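Local structure of putative acyl-[acyl-carrier-protein]--UDP-N-acetylglucosamine O-acyltransferase (Bacteroides fragilis, 4R36) at residues I210-L215 against E223-I228; D193-I198 against I234-G239; K248-V253 against Y261-I266. The protein probably transfers an acyl chain from acyl carrier protein to UDP-N-acetylglucosamine, as LpxA enzymes do, and is built as a left-handed beta-helix with a helical C-terminal part. All coordinates share one frame; numbering follows the deposited sequence.

Interaction 1: residues I210-L215 against E223-I228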
# COMPACT_ATOMS: atom_id res chain seq x y z
N ILE A 210 -0.36 11.66 -25.07
CA ILE A 210 -0.84 12.87 -24.34
C ILE A 210 -2.05 12.65 -23.54
O ILE A 210 -2.86 11.85 -23.93
CB ILE A 210 -1.17 13.95 -25.38
CG1 ILE A 210 0.05 14.26 -26.15
CG2 ILE A 210 -1.73 15.21 -24.75
CD1 ILE A 210 1.27 14.46 -25.33
N ASN A 211 -2.22 13.36 -22.42
CA ASN A 211 -3.40 13.28 -21.56
C ASN A 211 -4.58 14.03 -22.22
O ASN A 211 -4.96 15.09 -21.74
CB ASN A 211 -3.09 13.87 -20.21
CG ASN A 211 -4.23 13.75 -19.20
OD1 ASN A 211 -5.17 13.06 -19.40
ND2 ASN A 211 -4.11 14.47 -18.12
N ILE A 212 -5.03 13.53 -23.36
CA ILE A 212 -6.03 14.24 -24.19
C ILE A 212 -7.31 14.37 -23.40
O ILE A 212 -7.94 15.44 -23.42
CB ILE A 212 -6.29 13.54 -25.52
CG1 ILE A 212 -5.05 13.62 -26.37
CG2 ILE A 212 -7.42 14.21 -26.33
CD1 ILE A 212 -5.06 12.71 -27.60
N ILE A 213 -7.68 13.31 -22.68
CA ILE A 213 -8.90 13.30 -21.85
C ILE A 213 -8.88 14.42 -20.84
O ILE A 213 -9.77 15.27 -20.84
CB ILE A 213 -9.11 11.96 -21.13
CG1 ILE A 213 -9.38 10.88 -22.16
CG2 ILE A 213 -10.30 12.03 -20.18
CD1 ILE A 213 -9.09 9.48 -21.67
N GLY A 214 -7.84 14.46 -20.03
CA GLY A 214 -7.68 15.51 -19.06
C GLY A 214 -7.65 16.90 -19.66
O GLY A 214 -8.25 17.88 -19.10
N LEU A 215 -6.94 17.04 -20.79
CA LEU A 215 -6.86 18.39 -21.38
C LEU A 215 -8.18 18.87 -21.96
O LEU A 215 -8.54 20.04 -21.81
CB LEU A 215 -5.78 18.45 -22.44
CG LEU A 215 -4.37 18.22 -21.88
CD1 LEU A 215 -3.40 18.18 -23.05
CD2 LEU A 215 -4.00 19.27 -20.90
N GLU A 223 -6.59 22.83 -30.95
CA GLU A 223 -5.38 23.32 -31.54
C GLU A 223 -4.16 23.28 -30.59
O GLU A 223 -3.10 22.80 -30.96
CB GLU A 223 -5.63 24.72 -32.01
CG GLU A 223 -4.39 25.50 -32.36
CD GLU A 223 -4.73 26.79 -33.07
OE1 GLU A 223 -5.75 26.81 -33.80
OE2 GLU A 223 -3.99 27.77 -32.88
N ILE A 224 -4.33 23.73 -29.36
CA ILE A 224 -3.27 23.68 -28.37
C ILE A 224 -2.94 22.21 -28.05
O ILE A 224 -1.78 21.88 -27.90
CB ILE A 224 -3.68 24.44 -27.07
CG1 ILE A 224 -3.70 25.93 -27.34
CG2 ILE A 224 -2.77 24.09 -25.87
CD1 ILE A 224 -2.34 26.50 -27.58
N ILE A 225 -3.96 21.35 -27.96
CA ILE A 225 -3.74 19.93 -27.76
C ILE A 225 -2.89 19.31 -28.88
O ILE A 225 -1.96 18.55 -28.61
CB ILE A 225 -5.07 19.16 -27.56
CG1 ILE A 225 -5.71 19.63 -26.25
CG2 ILE A 225 -4.81 17.64 -27.49
CD1 ILE A 225 -7.09 19.09 -25.98
N GLU A 226 -3.19 19.67 -30.11
CA GLU A 226 -2.43 19.19 -31.24
C GLU A 226 -0.97 19.70 -31.18
O GLU A 226 -0.04 18.94 -31.51
CB GLU A 226 -3.07 19.61 -32.54
CG GLU A 226 -2.36 19.06 -33.77
CD GLU A 226 -2.36 17.50 -33.85
OE1 GLU A 226 -3.20 16.85 -33.18
OE2 GLU A 226 -1.48 16.92 -34.53
N ASN A 227 -0.75 20.94 -30.74
CA ASN A 227 0.60 21.45 -30.62
C ASN A 227 1.42 20.69 -29.57
O ASN A 227 2.60 20.43 -29.78
CB ASN A 227 0.59 22.98 -30.34
CG ASN A 227 -0.01 23.81 -31.53
OD1 ASN A 227 -0.09 23.33 -32.66
ND2 ASN A 227 -0.42 25.03 -31.26
N ILE A 228 0.76 20.39 -28.46
CA ILE A 228 1.40 19.65 -27.39
C ILE A 228 1.78 18.28 -27.96
O ILE A 228 2.90 17.76 -27.74
CB ILE A 228 0.47 19.54 -26.16
CG1 ILE A 228 0.34 20.91 -25.50
CG2 ILE A 228 0.96 18.48 -25.15
CD1 ILE A 228 -0.78 21.02 -24.50
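Leu215 and Ile225 make the tightest approach between the short helix 212-217 and the first turns of helix 222-237: Leu215 CB lies 3.8 Å from Ile225 CD1, and the CG1 methylene behind that methyl also rests against Leu215 CB. The branches of Ile225 divide the work. Its CG1 is anti to the carbonyl carbon (chi1 -66°) and, with chi2 extended, carries CD1 to the base of Leu215, whereas CG2 turns to Ile212 and comes 4.2 Å from Ile212 CG1, the two side chains crossing at a slant. Ile225 is thus held between residues three apart on the opposing helix.

One turn on, Ile228 meets two partners with two branches. Tip to tip, its CD1 faces Leu215 CD1 at 4.1 Å. Its CG2 instead receives Ile210 CD1, at 4.0 Å. Ile210 reaches it from the end of strand 206-210, its chi2 of -46° folding the terminal methyl back rather than extending the chain. No hydrogen bond spans the interface, which is wholly aliphatic and largely buried; Tyr197 and Ile259 extend the apolar surroundings of Ile228.

Between Ile210 and the helix stands Asn211, which takes no part in the contact itself. Its OD1 accepts from Gly214 N at 3.1 Å, with the donor 58° out of the carbonyl plane, while ND2 donates to Tyr181 O. Both ends of the amide are therefore engaged, fixing its rotation in this model without bound nucleotide sugar. Asn211 is a UDP-N-acetylglucosamine-binding residue, so the aliphatic packing adjoins a residue of the substrate site in sequence and in space. This is an asparagine N-cap, placed where the last strand gives way to the helical C-terminal part of this LpxA.

Interaction 2: residues D193-I198 against I234-G239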
# COMPACT_ATOMS: atom_id res chain seq x y z
N ASP A 193 12.29 12.53 -14.17
CA ASP A 193 11.22 13.47 -14.19
C ASP A 193 10.16 13.12 -15.27
O ASP A 193 10.46 12.54 -16.36
CB ASP A 193 11.78 14.87 -14.41
CG ASP A 193 12.72 15.34 -13.30
OD1 ASP A 193 12.59 14.94 -12.13
OD2 ASP A 193 13.68 16.09 -13.62
N ILE A 194 8.91 13.52 -15.01
CA ILE A 194 7.81 13.33 -15.96
C ILE A 194 7.35 14.66 -16.50
O ILE A 194 6.80 15.47 -15.76
CB ILE A 194 6.66 12.58 -15.34
CG1 ILE A 194 7.19 11.24 -14.77
CG2 ILE A 194 5.57 12.32 -16.34
CD1 ILE A 194 6.12 10.40 -14.19
N PRO A 195 7.54 14.89 -17.80
CA PRO A 195 7.27 16.23 -18.33
C PRO A 195 5.77 16.49 -18.47
O PRO A 195 4.96 15.53 -18.52
CB PRO A 195 8.02 16.23 -19.69
CG PRO A 195 7.93 14.81 -20.10
CD PRO A 195 8.09 14.01 -18.83
N PRO A 196 5.37 17.76 -18.60
CA PRO A 196 3.94 18.12 -18.49
C PRO A 196 3.04 17.60 -19.59
O PRO A 196 3.55 17.38 -20.70
CB PRO A 196 3.94 19.62 -18.45
CG PRO A 196 5.25 20.02 -18.95
CD PRO A 196 6.23 18.94 -18.61
N TYR A 197 1.78 17.35 -19.28
CA TYR A 197 0.74 17.00 -20.23
C TYR A 197 0.72 15.52 -20.71
O TYR A 197 -0.12 15.18 -21.52
CB TYR A 197 0.77 17.93 -21.47
CG TYR A 197 0.79 19.37 -21.14
CD1 TYR A 197 -0.30 19.97 -20.54
CD2 TYR A 197 1.87 20.16 -21.50
CE1 TYR A 197 -0.28 21.31 -20.21
CE2 TYR A 197 1.92 21.50 -21.14
CZ TYR A 197 0.81 22.08 -20.55
OH TYR A 197 0.87 23.36 -20.15
N ILE A 198 1.68 14.68 -20.30
CA ILE A 198 1.77 13.32 -20.85
C ILE A 198 1.06 12.28 -19.99
O ILE A 198 0.76 12.51 -18.81
CB ILE A 198 3.21 12.88 -21.13
CG1 ILE A 198 4.03 12.57 -19.87
CG2 ILE A 198 3.94 13.92 -21.97
CD1 ILE A 198 5.25 11.72 -20.12
N ILE A 234 8.09 15.24 -31.60
CA ILE A 234 9.43 15.66 -31.80
C ILE A 234 10.33 15.15 -30.69
O ILE A 234 11.42 14.72 -30.95
CB ILE A 234 9.55 17.20 -31.91
CG1 ILE A 234 8.93 17.66 -33.23
CG2 ILE A 234 11.01 17.66 -31.83
CD1 ILE A 234 8.57 19.15 -33.25
N ILE A 235 9.90 15.28 -29.45
CA ILE A 235 10.75 14.93 -28.33
C ILE A 235 11.01 13.43 -28.22
O ILE A 235 12.13 13.01 -28.00
CB ILE A 235 10.17 15.53 -26.99
CG1 ILE A 235 10.34 17.03 -27.00
CG2 ILE A 235 10.88 14.95 -25.76
CD1 ILE A 235 9.39 17.77 -26.10
N TYR A 236 9.99 12.63 -28.38
CA TYR A 236 10.10 11.22 -28.10
C TYR A 236 10.19 10.37 -29.36
O TYR A 236 10.71 9.28 -29.26
CB TYR A 236 8.90 10.72 -27.30
CG TYR A 236 9.02 10.99 -25.83
CD1 TYR A 236 9.93 10.27 -25.01
CD2 TYR A 236 8.24 11.92 -25.23
CE1 TYR A 236 10.05 10.54 -23.66
CE2 TYR A 236 8.36 12.21 -23.85
CZ TYR A 236 9.24 11.50 -23.07
OH TYR A 236 9.33 11.79 -21.69
N GLN A 237 9.68 10.82 -30.50
CA GLN A 237 9.49 9.91 -31.65
C GLN A 237 10.24 10.36 -32.91
O GLN A 237 9.99 9.87 -33.95
CB GLN A 237 8.00 9.79 -31.97
CG GLN A 237 7.29 9.23 -30.75
CD GLN A 237 5.81 9.07 -30.89
OE1 GLN A 237 5.09 9.99 -31.15
NE2 GLN A 237 5.35 7.87 -30.65
N SER A 238 11.23 11.21 -32.81
CA SER A 238 11.89 11.71 -33.99
C SER A 238 13.36 11.35 -34.02
O SER A 238 14.05 11.76 -34.93
CB SER A 238 11.76 13.18 -34.04
OG SER A 238 10.34 13.42 -34.11
N GLY A 239 13.83 10.61 -33.04
CA GLY A 239 15.21 10.17 -32.99
C GLY A 239 16.18 11.26 -32.62
O GLY A 239 17.37 11.10 -32.77
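Tyr236 reaches from the C-terminal part of helix 222-237 to Pro195 and Ile198, bridging backbones that stay well apart: Pro195 CA and Ile235 CA, the nearest pair, are 10.7 Å from each other. CB leaves the helix toward the loop, and CG stands anti to the carbonyl carbon, beside the backbone N (chi1 -82°). Next comes the ring. Over one of its faces, off-centre toward the rim, lies CG2 of the preceding residue, Ile235, 4.0 Å above the plane; the ring also stacks with that of Tyr207.

The phenolic oxygen makes the crossing. Tyr236 OH is 3.7 Å from Pro195 CG and 3.8 Å from Pro195 CD, so the pyrrolidine ring meets the oxygen with two of its methylenes, the two side chains approaching head-on. Ile198 CD1 is a looser neighbour, 4.4 Å from Tyr236 OH. Neither contact is polar; the hydroxyl finds its hydrogen-bond partner in Ile274 O, near the C-terminus.

Pro195 and Ile198 are the first and last residues of a type II beta turn, which brings both to the same tyrosine. The turn lies in the loop between strand 189-190, near the end of the beta-helix, and strand 198-201. On the helical side, Tyr232 also touches Pro195 and Ile198, while Pro196 packs against Tyr261 and Phe265 of helix 257-267.

Interaction 3: residues K248-V253 against Y261-I266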
# COMPACT_ATOMS: atom_id res chain seq x y z
N LYS A 248 14.12 22.08 -32.20
CA LYS A 248 13.14 21.93 -33.21
C LYS A 248 11.71 22.28 -32.75
O LYS A 248 10.90 22.92 -33.49
CB LYS A 248 13.15 20.51 -33.74
CG LYS A 248 12.26 20.28 -34.97
CD LYS A 248 12.48 18.90 -35.53
CE LYS A 248 11.98 18.84 -36.96
NZ LYS A 248 11.46 17.50 -37.26
N VAL A 249 11.38 21.90 -31.51
CA VAL A 249 10.11 22.32 -30.93
C VAL A 249 9.99 23.85 -30.94
O VAL A 249 8.94 24.39 -31.32
CB VAL A 249 9.94 21.82 -29.46
CG1 VAL A 249 8.72 22.51 -28.83
CG2 VAL A 249 9.78 20.31 -29.40
N GLU A 250 11.03 24.52 -30.48
CA GLU A 250 11.03 25.98 -30.48
C GLU A 250 10.89 26.58 -31.89
O GLU A 250 10.28 27.61 -32.05
CB GLU A 250 12.26 26.54 -29.79
CG GLU A 250 12.20 26.32 -28.29
CD GLU A 250 13.40 26.78 -27.49
OE1 GLU A 250 14.56 26.60 -27.86
OE2 GLU A 250 13.18 27.33 -26.36
N ALA A 251 11.44 25.92 -32.88
CA ALA A 251 11.41 26.40 -34.27
C ALA A 251 10.14 26.08 -34.99
O ALA A 251 9.73 26.83 -35.82
CB ALA A 251 12.58 25.83 -35.07
N GLU A 252 9.48 24.98 -34.68
CA GLU A 252 8.45 24.43 -35.53
C GLU A 252 7.08 24.32 -34.92
O GLU A 252 6.15 24.18 -35.67
CB GLU A 252 8.83 23.03 -36.03
CG GLU A 252 10.16 23.05 -36.74
CD GLU A 252 10.37 21.88 -37.67
OE1 GLU A 252 9.48 21.04 -37.87
OE2 GLU A 252 11.48 21.79 -38.18
N VAL A 253 6.95 24.39 -33.59
CA VAL A 253 5.63 24.24 -32.96
C VAL A 253 5.13 25.62 -32.57
O VAL A 253 5.87 26.34 -31.95
CB VAL A 253 5.69 23.37 -31.71
CG1 VAL A 253 4.29 23.25 -31.09
CG2 VAL A 253 6.27 22.01 -32.07
N TYR A 261 6.37 25.76 -21.43
CA TYR A 261 6.46 24.99 -20.21
C TYR A 261 7.08 23.62 -20.50
O TYR A 261 7.97 23.18 -19.78
CB TYR A 261 5.08 24.85 -19.62
CG TYR A 261 4.91 24.02 -18.38
CD1 TYR A 261 5.93 23.91 -17.38
CD2 TYR A 261 3.67 23.48 -18.11
CE1 TYR A 261 5.68 23.21 -16.19
CE2 TYR A 261 3.41 22.82 -16.92
CZ TYR A 261 4.41 22.70 -15.97
OH TYR A 261 4.08 21.96 -14.86
N ILE A 262 6.66 22.97 -21.57
CA ILE A 262 7.28 21.68 -21.95
C ILE A 262 8.78 21.84 -22.12
O ILE A 262 9.61 21.10 -21.55
CB ILE A 262 6.67 21.16 -23.24
CG1 ILE A 262 5.23 20.77 -23.05
CG2 ILE A 262 7.45 20.01 -23.85
CD1 ILE A 262 4.50 20.58 -24.36
N VAL A 263 9.16 22.86 -22.89
CA VAL A 263 10.58 23.09 -23.18
C VAL A 263 11.41 23.42 -21.94
O VAL A 263 12.46 22.85 -21.68
CB VAL A 263 10.75 24.14 -24.32
CG1 VAL A 263 12.19 24.56 -24.44
CG2 VAL A 263 10.19 23.58 -25.61
N ASP A 264 10.95 24.36 -21.16
CA ASP A 264 11.66 24.77 -19.98
C ASP A 264 11.79 23.59 -18.99
O ASP A 264 12.86 23.41 -18.39
CB ASP A 264 10.86 25.86 -19.27
CG ASP A 264 11.71 26.61 -18.24
OD1 ASP A 264 12.54 27.44 -18.63
OD2 ASP A 264 11.63 26.30 -17.05
N PHE A 265 10.68 22.88 -18.77
CA PHE A 265 10.68 21.76 -17.88
C PHE A 265 11.78 20.73 -18.26
O PHE A 265 12.60 20.36 -17.44
CB PHE A 265 9.32 21.05 -17.87
CG PHE A 265 9.24 19.93 -16.84
CD1 PHE A 265 9.82 18.71 -17.07
CD2 PHE A 265 8.52 20.10 -15.67
CE1 PHE A 265 9.72 17.66 -16.14
CE2 PHE A 265 8.41 19.07 -14.74
CZ PHE A 265 8.99 17.84 -14.98
N ILE A 266 11.83 20.35 -19.54
CA ILE A 266 12.81 19.35 -19.98
C ILE A 266 14.22 19.92 -19.96
O ILE A 266 15.16 19.26 -19.49
CB ILE A 266 12.44 18.81 -21.35
CG1 ILE A 266 11.05 18.12 -21.24
CG2 ILE A 266 13.52 17.89 -21.91
CD1 ILE A 266 10.39 17.83 -22.55
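Within the helical C-terminal part of this LpxA, helices 242-252 and 257-267 form an alpha-alpha hairpin, and Val249 meets Val263 where its two arms face each other. Val249 CG1 lies 3.7 Å from Val263 CG2. The side chains run alongside each other, heading opposite ways, and they use different branches: the touching methyl of Val249 is anti to its own nitrogen (chi1 169°), that of Val263 anti to its carbonyl carbon.

The other methyl of Val263, CG1, is met by Glu250. With chi1 at -72° and the chain extended beyond CG, the glutamate lies at a slant to the valine and sets its carboxylate against that methyl, OE2 being 3.5 Å from Val263 CG1 and the carboxyl carbon CD 4.0 Å away. This is a van der Waals contact at the exposed margin of the interface. The charge is answered elsewhere: Glu250 OE1 forms a salt bridge with Arg267 NH2, at the end of helix 257-267, so the carboxylate ties the two helices together alongside Val263. Val263 thereby has one methyl on a buried aliphatic partner and the other against a charged group.

Helix 222-237 adjoins both arms. Its Ile234 touches Val249, and its Ile235 packs on Ile262 and Ile266. Elsewhere on helix 257-267, Tyr261 OH is hydrogen-bonded to Asp161 OD2 and Gly180 N, while Ile266 touches Thr242 and Leu246 of helix 242-252.

Overall arrangement
All three contacts lie on one side of the chain's centre, at its C-terminal end, where the helices meet the end of the beta-helix. Interaction 1 is nested within the chain loop that interaction 2 closes, and both use helix 222-237, near its start and its end; their centres are about 13 Å apart. Interaction 3 follows in series, about 10 Å from interaction 2 and 15 Å from interaction 1. The loop 193-198 joins them: Tyr197 O probably accepts a hydrogen bond from Asn211 N at 2.9 Å, while Pro195 CA lies 3.6 Å from Phe265 CE1. The helices are thereby packed onto the last part of the beta-helix, beside substrate-binding Asn211.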